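Local coordinates for ENT (Trypanosoma brucei brucei, PDB 5ZX1), which is the ENT domain of a longer trypanosome protein that probably acts in transcription or chromatin regulation, at residues C43-L48 with L75-E80; R50-H55 with K62-I67. All coordinates share one frame; numbering follows the deposited sequence.

Overall arrangement
Both contacts are made by the long helix 30-56, and they follow one another along it. Contact 1 joins C43-L48 to the turn between helices 62-74 and 79-91; contact 2 joins R50-H55 to the first turns of helix 62-74, where segment 62-67 runs back nearly antiparallel to segment 50-55. Their centres lie about 13 Å apart, and they meet where L48 CD1 packs 4.0 Å from I67 CG2. In sequence, both halves of contact 2 fall between the two halves of contact 1. The two lie at similar distances from the centre of the chain, about 8 and 7 Å between centres, but differ in burial: Y45 and L77 are buried in contact 1, and no touching residue of contact 2 is.

Contact 1 of 2, residues C43-L48 with L75-E80; sequences CSYRSL and LCLPTE
Y45 of helix 30-56 meets L77 in the turn that links helix 62-74 to helix 79-91, within the all-helical fold of this ENT domain. The connection opens with a Schellman motif, in which C76 takes a positive phi (48°) at the end of helix 62-74, and P78 occupies the N-cap position of the next helix. L75 and L77, the residues before and after C76, both point their side chains at helix 30-56.

The Y45 ring receives the L77 CD2 methyl over one face in a CH-pi contact, 3.7 Å from the CD2 carbon to the ring centroid. That methyl sits 26° off the ring normal, displaced toward the CB end of the ring, so that Y45 CG is its nearest atom at 3.3 Å. Y45 carries CG anti to its own N (chi1 -164°), which directs the ring away from its own helix toward the L75-P78 turn and helices 62-74 and 79-91. L68 and A82 also pack against the side chain. Y45 is a buried residue, and its OH is satisfied by a hydrogen bond with R72 NH2; the tyrosine therefore ties three helices together.

L75 makes a second approach, at S44, the residue before Y45 in the helix. Its CD1 branch reaches toward Y45 CB at 4.4 Å and lies closer to the hydroxyl of S44, a group already hydrogen-bonded to E41 O in the preceding turn. The carbonyls of L75 and C76 are both bonded by the guanidinium of R38, so the same helix 30-56 also grips the backbone of the turn. Between L75 and S44 the meeting is one of methyl with hydroxyl, with L75 CD1 3.4 Å from S44 OG.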
loop_
_atom_site.group_PDB
_atom_site.type_symbol
_atom_site.label_atom_id
_atom_site.label_comp_id
_atom_site.label_asym_id
_atom_site.label_seq_id
_atom_site.Cartn_x
_atom_site.Cartn_y
_atom_site.Cartn_z
ATOM N N CYS A 43 4.856 -0.330 7.510
ATOM C CA CYS A 43 5.530 -0.533 6.244
ATOM C C CYS A 43 4.650 -1.388 5.364
ATOM O O CYS A 43 4.511 -1.117 4.170
ATOM C CB CYS A 43 6.895 -1.179 6.427
ATOM S SG CYS A 43 8.164 0.047 6.691
ATOM N N SER A 44 4.042 -2.414 5.955
ATOM C CA SER A 44 3.246 -3.340 5.165
ATOM C C SER A 44 2.031 -2.617 4.581
ATOM O O SER A 44 1.658 -2.865 3.431
ATOM C CB SER A 44 2.824 -4.552 5.987
ATOM O OG SER A 44 1.517 -4.425 6.501
ATOM N N TYR A 45 1.439 -1.695 5.334
ATOM C CA TYR A 45 0.336 -0.917 4.772
ATOM C C TYR A 45 0.829 -0.015 3.628
ATOM O O TYR A 45 0.170 0.105 2.586
ATOM C CB TYR A 45 -0.368 -0.079 5.845
ATOM C CG TYR A 45 -1.731 0.415 5.384
ATOM C CD1 TYR A 45 -2.822 -0.446 5.348
ATOM C CD2 TYR A 45 -1.919 1.730 4.974
ATOM C CE1 TYR A 45 -4.048 -0.027 4.922
ATOM C CE2 TYR A 45 -3.166 2.177 4.541
ATOM C CZ TYR A 45 -4.227 1.283 4.520
ATOM O OH TYR A 45 -5.473 1.680 4.096
ATOM N N ARG A 46 1.983 0.615 3.818
ATOM C CA ARG A 46 2.526 1.531 2.818
ATOM C C ARG A 46 2.717 0.823 1.482
ATOM O O ARG A 46 2.218 1.256 0.437
ATOM C CB ARG A 46 3.863 2.115 3.293
ATOM C CG ARG A 46 4.506 3.067 2.294
ATOM C CD ARG A 46 5.923 3.410 2.690
ATOM N NE ARG A 46 6.618 4.119 1.614
ATOM C CZ ARG A 46 7.566 3.592 0.838
ATOM N NH1 ARG A 46 8.123 4.334 -0.114
ATOM N NH2 ARG A 46 7.966 2.333 1.009
ATOM N N SER A 47 3.430 -0.291 1.525
ATOM C CA SER A 47 3.708 -1.029 0.322
ATOM C C SER A 47 2.400 -1.523 -0.298
ATOM O O SER A 47 2.315 -1.724 -1.514
ATOM C CB SER A 47 4.642 -2.194 0.624
ATOM O OG SER A 47 3.912 -3.222 1.249
ATOM N N LEU A 48 1.376 -1.696 0.533
ATOM C CA LEU A 48 0.061 -2.106 0.053
ATOM C C LEU A 48 -0.605 -1.013 -0.768
ATOM O O LEU A 48 -1.190 -1.281 -1.814
ATOM C CB LEU A 48 -0.841 -2.475 1.227
ATOM C CG LEU A 48 -1.321 -3.915 1.363
ATOM C CD1 LEU A 48 -2.498 -3.918 2.313
ATOM C CD2 LEU A 48 -1.717 -4.481 0.020
ATOM N N LEU A 75 -4.341 -4.102 11.345
ATOM C CA LEU A 75 -3.142 -3.420 11.831
ATOM C C LEU A 75 -3.458 -2.265 12.774
ATOM O O LEU A 75 -2.549 -1.548 13.203
ATOM C CB LEU A 75 -2.316 -2.901 10.649
ATOM C CG LEU A 75 -1.956 -3.996 9.644
ATOM C CD1 LEU A 75 -1.044 -3.513 8.521
ATOM C CD2 LEU A 75 -1.333 -5.157 10.399
ATOM N N CYS A 76 -4.734 -2.085 13.095
ATOM C CA CYS A 76 -5.148 -1.016 14.000
ATOM C C CYS A 76 -4.508 0.311 13.580
ATOM O O CYS A 76 -3.713 0.887 14.313
ATOM C CB CYS A 76 -4.775 -1.366 15.452
ATOM S SG CYS A 76 -5.846 -0.651 16.733
ATOM N N LEU A 77 -4.835 0.774 12.380
ATOM C CA LEU A 77 -4.247 1.995 11.838
ATOM C C LEU A 77 -5.221 3.158 11.906
ATOM O O LEU A 77 -6.337 3.059 11.408
ATOM C CB LEU A 77 -3.820 1.779 10.392
ATOM C CG LEU A 77 -2.346 1.627 10.014
ATOM C CD1 LEU A 77 -1.580 0.638 10.896
ATOM C CD2 LEU A 77 -2.321 1.180 8.568
ATOM N N PRO A 78 -4.804 4.272 12.520
ATOM C CA PRO A 78 -5.699 5.437 12.530
ATOM C C PRO A 78 -5.942 5.889 11.099
ATOM O O PRO A 78 -4.990 5.915 10.318
ATOM C CB PRO A 78 -4.924 6.478 13.340
ATOM C CG PRO A 78 -3.488 6.068 13.201
ATOM C CD PRO A 78 -3.489 4.565 13.116
ATOM N N THR A 79 -7.185 6.201 10.746
ATOM C CA THR A 79 -7.507 6.455 9.346
ATOM C C THR A 79 -6.729 7.664 8.802
ATOM O O THR A 79 -6.396 7.701 7.621
ATOM C CB THR A 79 -9.026 6.661 9.131
ATOM O OG1 THR A 79 -9.508 7.692 10.000
ATOM C CG2 THR A 79 -9.774 5.362 9.414
ATOM N N GLU A 80 -6.406 8.626 9.661
ATOM C CA GLU A 80 -5.640 9.791 9.221
ATOM C C GLU A 80 -4.279 9.369 8.690
ATOM O O GLU A 80 -3.814 9.876 7.672
ATOM C CB GLU A 80 -5.466 10.798 10.358
ATOM C CG GLU A 80 -6.682 11.678 10.574
ATOM C CD GLU A 80 -7.459 11.305 11.826
ATOM O OE1 GLU A 80 -6.828 11.206 12.899
ATOM O OE2 GLU A 80 -8.695 11.099 11.733
#

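Contact 2 of 2, residues R50-H55 with K62-I67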
loop_
_atom_site.group_PDB
_atom_site.type_symbol
_atom_site.label_atom_id
_atom_site.label_comp_id
_atom_site.label_asym_id
_atom_site.label_seq_id
_atom_site.Cartn_x
_atom_site.Cartn_y
_atom_site.Cartn_z
ATOM N N ARG A 50 0.937 1.483 -2.393
ATOM C CA ARG A 50 1.706 1.806 -3.595
ATOM C C ARG A 50 1.373 0.824 -4.699
ATOM O O ARG A 50 0.974 1.194 -5.815
ATOM C CB ARG A 50 3.209 1.787 -3.301
ATOM C CG ARG A 50 3.607 2.714 -2.173
ATOM C CD ARG A 50 4.903 2.273 -1.520
ATOM N NE ARG A 50 5.928 2.032 -2.520
ATOM C CZ ARG A 50 6.583 2.984 -3.178
ATOM N NH1 ARG A 50 6.324 4.268 -2.961
ATOM N NH2 ARG A 50 7.487 2.635 -4.076
ATOM N N VAL A 51 1.523 -0.439 -4.348
ATOM C CA VAL A 51 1.282 -1.538 -5.241
ATOM C C VAL A 51 -0.169 -1.598 -5.761
ATOM O O VAL A 51 -0.400 -1.835 -6.945
ATOM C CB VAL A 51 1.697 -2.826 -4.511
ATOM C CG1 VAL A 51 0.927 -3.985 -4.990
ATOM C CG2 VAL A 51 3.173 -3.057 -4.686
ATOM N N LEU A 52 -1.156 -1.374 -4.907
ATOM C CA LEU A 52 -2.527 -1.382 -5.410
ATOM C C LEU A 52 -2.760 -0.191 -6.346
ATOM O O LEU A 52 -3.590 -0.255 -7.263
ATOM C CB LEU A 52 -3.537 -1.371 -4.259
ATOM C CG LEU A 52 -3.595 -2.695 -3.500
ATOM C CD1 LEU A 52 -4.822 -2.795 -2.591
ATOM C CD2 LEU A 52 -3.521 -3.871 -4.466
ATOM N N CYS A 53 -2.009 0.887 -6.136
ATOM C CA CYS A 53 -2.092 2.034 -7.031
ATOM C C CYS A 53 -1.321 1.803 -8.336
ATOM O O CYS A 53 -1.657 2.375 -9.370
ATOM C CB CYS A 53 -1.572 3.285 -6.334
ATOM S SG CYS A 53 -2.613 3.823 -5.006
ATOM N N MET A 54 -0.283 0.979 -8.298
ATOM C CA MET A 54 0.431 0.656 -9.523
ATOM C C MET A 54 -0.474 -0.088 -10.491
ATOM O O MET A 54 -0.354 0.061 -11.708
ATOM C CB MET A 54 1.661 -0.182 -9.232
ATOM C CG MET A 54 2.800 0.582 -8.618
ATOM S SD MET A 54 4.124 -0.599 -8.282
ATOM C CE MET A 54 5.318 0.445 -7.434
ATOM N N HIS A 55 -1.383 -0.885 -9.946
ATOM C CA HIS A 55 -2.265 -1.705 -10.768
ATOM C C HIS A 55 -3.507 -0.974 -11.239
ATOM O O HIS A 55 -4.033 -1.277 -12.304
ATOM C CB HIS A 55 -2.695 -2.950 -10.002
ATOM C CG HIS A 55 -1.734 -4.086 -10.109
ATOM N ND1 HIS A 55 -0.744 -4.317 -9.177
ATOM C CD2 HIS A 55 -1.613 -5.075 -11.034
ATOM C CE1 HIS A 55 -0.056 -5.396 -9.517
ATOM N NE2 HIS A 55 -0.570 -5.875 -10.640
ATOM N N LYS A 62 -13.357 -2.519 -5.974
ATOM C CA LYS A 62 -14.020 -2.904 -4.728
ATOM C C LYS A 62 -13.158 -3.888 -3.910
ATOM O O LYS A 62 -13.054 -3.775 -2.694
ATOM C CB LYS A 62 -15.399 -3.521 -5.030
ATOM C CG LYS A 62 -16.194 -3.965 -3.798
ATOM C CD LYS A 62 -17.395 -4.794 -4.204
ATOM C CE LYS A 62 -16.968 -6.173 -4.709
ATOM N NZ LYS A 62 -18.135 -6.978 -5.209
ATOM N N GLN A 63 -12.515 -4.830 -4.583
ATOM C CA GLN A 63 -11.656 -5.781 -3.890
ATOM C C GLN A 63 -10.488 -5.027 -3.271
ATOM O O GLN A 63 -10.178 -5.201 -2.090
ATOM C CB GLN A 63 -11.154 -6.875 -4.844
ATOM C CG GLN A 63 -10.126 -7.796 -4.218
ATOM C CD GLN A 63 -9.906 -9.079 -5.018
ATOM O OE1 GLN A 63 -10.751 -9.977 -5.043
ATOM N NE2 GLN A 63 -8.756 -9.175 -5.657
ATOM N N GLN A 64 -9.854 -4.162 -4.055
ATOM C CA GLN A 64 -8.689 -3.442 -3.558
ATOM C C GLN A 64 -9.082 -2.552 -2.388
ATOM O O GLN A 64 -8.339 -2.455 -1.407
ATOM C CB GLN A 64 -8.035 -2.636 -4.681
ATOM C CG GLN A 64 -7.341 -3.531 -5.691
ATOM C CD GLN A 64 -7.043 -2.830 -7.006
ATOM O OE1 GLN A 64 -7.544 -1.728 -7.271
ATOM N NE2 GLN A 64 -6.232 -3.468 -7.840
ATOM N N ARG A 65 -10.253 -1.928 -2.465
ATOM C CA ARG A 65 -10.723 -1.101 -1.347
ATOM C C ARG A 65 -10.921 -1.972 -0.111
ATOM O O ARG A 65 -10.548 -1.598 1.009
ATOM C CB ARG A 65 -12.031 -0.383 -1.696
ATOM C CG ARG A 65 -11.872 0.698 -2.750
ATOM C CD ARG A 65 -13.081 1.651 -2.790
ATOM N NE ARG A 65 -14.347 0.942 -3.014
ATOM C CZ ARG A 65 -14.732 0.408 -4.176
ATOM N NH1 ARG A 65 -13.953 0.486 -5.251
ATOM N NH2 ARG A 65 -15.904 -0.222 -4.267
ATOM N N ARG A 66 -11.488 -3.151 -0.320
ATOM C CA ARG A 66 -11.743 -4.059 0.794
ATOM C C ARG A 66 -10.460 -4.594 1.409
ATOM O O ARG A 66 -10.430 -4.927 2.585
ATOM C CB ARG A 66 -12.619 -5.225 0.343
ATOM C CG ARG A 66 -14.005 -4.796 -0.057
ATOM C CD ARG A 66 -14.939 -5.981 -0.198
ATOM N NE ARG A 66 -16.318 -5.536 -0.349
ATOM C CZ ARG A 66 -17.310 -6.313 -0.759
ATOM N NH1 ARG A 66 -17.070 -7.593 -1.046
ATOM N NH2 ARG A 66 -18.541 -5.810 -0.875
ATOM N N ILE A 67 -9.408 -4.708 0.612
ATOM C CA ILE A 67 -8.133 -5.166 1.148
ATOM C C ILE A 67 -7.546 -4.086 2.045
ATOM O O ILE A 67 -7.050 -4.364 3.132
ATOM C CB ILE A 67 -7.163 -5.533 0.042
ATOM C CG1 ILE A 67 -7.597 -6.846 -0.608
ATOM C CG2 ILE A 67 -5.745 -5.623 0.597
ATOM C CD1 ILE A 67 -6.903 -7.107 -1.923
#
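L52 and Q64 run past each other in opposite senses, their side chains lying alongside between two nearly antiparallel helices. The short segments 50-55 and 62-67 have axes 174° apart in direction and 11.1 Å apart at closest approach, which makes this an antiparallel helical hairpin closed by the short connection after helix 30-56.

Both methyls of L52 lie along the aliphatic part of the glutamine. CD1 of L52 is 3.8 Å from Q64 CB and also rests near the backbone, 3.7 Å from Q64 O, while L52 CD2 faces Q64 CG at 4.0 Å. Q64 holds CG beside its own N and is extended beyond it (chi2 163°), which carries the amide past L52 toward the C-terminal end of the opposite helix. There its nitrogen NE2 comes 4.2 Å from H55 CB, whereas its oxygen OE1 accepts a hydrogen bond from the backbone N of T61.

One turn further along, I67 CG2 lies 4.4 Å from L52 CD1 at the margin of the contact. H55 turns its ring away from Q64; ND1 makes a weak bond to V51 O in its own helix.

The hairpin is thus held here by van der Waals contact between leucine methyls and a glutamine's methylene groups, with the amide oxygen bonded back to T61 N, just ahead of its own helix.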